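Local coordinates for putative signal recognition particle protein (Chaetomium thermophilum, PDB 5CK4) that binds GTP and GDP as the Arf-like beta subunit of the signal recognition particle receptor at the endoplasmic reticulum, and is captured here with GDP, at residues L162-F167 with S211-I216. Residues are numbered along the deposited sequence; the frame is centred on the assembly and turned at random.
Sequences LKAVIF and SIPVLI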
loop_
_atom_site.group_PDB
_atom_site.type_symbol
_atom_site.label_atom_id
_atom_site.label_comp_id
_atom_site.label_asym_id
_atom_site.label_seq_id
_atom_site.Cartn_x
_atom_site.Cartn_y
_atom_site.Cartn_z
ATOM N N LEU A 162 -4.725 -11.366 6.247
ATOM C CA LEU A 162 -4.142 -10.279 5.460
ATOM C C LEU A 162 -2.955 -10.790 4.644
ATOM O O LEU A 162 -1.987 -11.296 5.207
ATOM C CB LEU A 162 -3.691 -9.150 6.384
ATOM C CG LEU A 162 -3.057 -7.950 5.680
ATOM C CD1 LEU A 162 -4.060 -7.295 4.736
ATOM C CD2 LEU A 162 -2.538 -6.958 6.710
ATOM N N LYS A 163 -3.022 -10.666 3.320
ATOM C CA LYS A 163 -1.958 -11.207 2.470
ATOM C C LYS A 163 -1.260 -10.178 1.579
ATOM O O LYS A 163 -0.208 -10.465 0.999
ATOM C CB LYS A 163 -2.472 -12.369 1.620
ATOM C CG LYS A 163 -2.938 -13.568 2.441
ATOM C CD LYS A 163 -2.833 -14.864 1.656
ATOM C CE LYS A 163 -1.378 -15.278 1.447
ATOM N NZ LYS A 163 -1.251 -16.721 1.065
ATOM N N ALA A 164 -1.831 -8.985 1.464
ATOM C CA ALA A 164 -1.196 -7.940 0.663
ATOM C C ALA A 164 -1.743 -6.565 0.970
ATOM O O ALA A 164 -2.795 -6.423 1.589
ATOM C CB ALA A 164 -1.331 -8.235 -0.832
ATOM N N VAL A 165 -1.023 -5.553 0.504
ATOM C CA VAL A 165 -1.425 -4.166 0.670
ATOM C C VAL A 165 -1.378 -3.480 -0.685
ATOM O O VAL A 165 -0.411 -3.629 -1.421
ATOM C CB VAL A 165 -0.443 -3.432 1.610
ATOM C CG1 VAL A 165 -0.648 -1.893 1.551
ATOM C CG2 VAL A 165 -0.591 -3.943 3.022
ATOM N N ILE A 166 -2.429 -2.747 -1.030
ATOM C CA ILE A 166 -2.318 -1.813 -2.141
ATOM C C ILE A 166 -2.263 -0.399 -1.565
ATOM O O ILE A 166 -3.168 0.011 -0.821
ATOM C CB ILE A 166 -3.510 -1.929 -3.104
ATOM C CG1 ILE A 166 -3.538 -3.303 -3.776
ATOM C CG2 ILE A 166 -3.450 -0.811 -4.153
ATOM C CD1 ILE A 166 -4.826 -3.550 -4.617
ATOM N N PHE A 167 -1.188 0.329 -1.857
ATOM C CA PHE A 167 -1.101 1.731 -1.446
ATOM C C PHE A 167 -1.422 2.606 -2.660
ATOM O O PHE A 167 -0.609 2.708 -3.590
ATOM C CB PHE A 167 0.292 2.059 -0.911
ATOM C CG PHE A 167 0.414 3.463 -0.366
ATOM C CD1 PHE A 167 0.717 4.533 -1.207
ATOM C CD2 PHE A 167 0.189 3.718 0.985
ATOM C CE1 PHE A 167 0.813 5.825 -0.701
ATOM C CE2 PHE A 167 0.294 5.006 1.494
ATOM C CZ PHE A 167 0.604 6.055 0.656
ATOM N N SER A 211 4.692 -13.372 4.328
ATOM C CA SER A 211 4.981 -12.184 3.538
ATOM C C SER A 211 3.722 -11.383 3.260
ATOM O O SER A 211 2.645 -11.946 3.064
ATOM C CB SER A 211 5.656 -12.567 2.217
ATOM O OG SER A 211 6.998 -12.961 2.440
ATOM N N ILE A 212 3.865 -10.062 3.273
ATOM C CA ILE A 212 2.799 -9.173 2.861
ATOM C C ILE A 212 3.385 -8.200 1.841
ATOM O O ILE A 212 3.951 -7.178 2.210
ATOM C CB ILE A 212 2.186 -8.418 4.058
ATOM C CG1 ILE A 212 1.644 -9.410 5.092
ATOM C CG2 ILE A 212 1.048 -7.498 3.603
ATOM C CD1 ILE A 212 1.148 -8.745 6.363
ATOM N N PRO A 213 3.284 -8.541 0.546
ATOM C CA PRO A 213 3.783 -7.623 -0.492
ATOM C C PRO A 213 2.990 -6.318 -0.585
ATOM O O PRO A 213 1.847 -6.265 -0.143
ATOM C CB PRO A 213 3.603 -8.423 -1.781
ATOM C CG PRO A 213 2.560 -9.458 -1.461
ATOM C CD PRO A 213 2.779 -9.802 -0.018
ATOM N N VAL A 214 3.590 -5.284 -1.172
ATOM C CA VAL A 214 2.954 -3.971 -1.232
ATOM C C VAL A 214 2.986 -3.477 -2.670
ATOM O O VAL A 214 4.062 -3.336 -3.265
ATOM C CB VAL A 214 3.675 -2.934 -0.331
ATOM C CG1 VAL A 214 3.033 -1.553 -0.463
ATOM C CG2 VAL A 214 3.635 -3.370 1.124
ATOM N N LEU A 215 1.805 -3.237 -3.225
ATOM C CA LEU A 215 1.699 -2.674 -4.557
ATOM C C LEU A 215 1.468 -1.188 -4.387
ATOM O O LEU A 215 0.474 -0.781 -3.782
ATOM C CB LEU A 215 0.516 -3.297 -5.312
ATOM C CG LEU A 215 0.256 -2.708 -6.698
ATOM C CD1 LEU A 215 1.437 -2.968 -7.633
ATOM C CD2 LEU A 215 -1.023 -3.299 -7.285
ATOM N N ILE A 216 2.383 -0.376 -4.898
ATOM C CA ILE A 216 2.139 1.059 -4.927
ATOM C C ILE A 216 1.435 1.384 -6.243
ATOM O O ILE A 216 2.038 1.368 -7.315
ATOM C CB ILE A 216 3.427 1.876 -4.748
ATOM C CG1 ILE A 216 4.048 1.553 -3.387
ATOM C CG2 ILE A 216 3.106 3.382 -4.854
ATOM C CD1 ILE A 216 5.452 2.070 -3.189
HETATM O O HOH W 1 0.488 -12.720 5.074
#
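The carbonyl oxygen Leu215 O takes the amide Phe167 N at 2.8 Å, and the alpha carbon of Ile166 adds a longer CH...O contact to the same oxygen. One step back, Val165 O receives Leu215 N at 2.9 Å in a nearly straight bond (167° at the hydrogen), with the alpha carbon of Val214 as its second, weaker partner. Val165 N then gives its hydrogen to Pro213 O at 3.0 Å. Before that the ladder ends: Pro213 has no amide hydrogen to offer Lys163 O, and its ring carbon CD sits 3.2 Å from that oxygen instead. Where the chains part, a water bridges them, donating to Leu162 O and Ser211 O.

This is the parallel pairing of strands 159-170 and 214-219 in the middle of the P-loop GTPase sheet. Helix 180-201 makes the crossover between them and packs on the face that carries Val165, Phe167, Val214 and Ile216; on the opposite face, helix 306-313 covers Ile166 and Leu215. Strand 21-25, which leads into the GDP-binding loop, bonds to the other edge of 159-170.

Beside the water, Ile212 lies against Ala164 with its CG2, which is anti to the backbone N and sits 3.7 Å from Ala164 CA; the same methyl also meets Val165 CG2, while Ile212 CD1 reaches Leu162 CD2 at 4.1 Å, the two side chains crossing at about a right angle. An alanine here, lacking CG1, CG2 and CD1, is likely to open a gap between Leu162 and Val165 and leave the leucine methyl without this partner. Further along the same face, Val214 CG2 rests against Val165 CB at 4.1 Å.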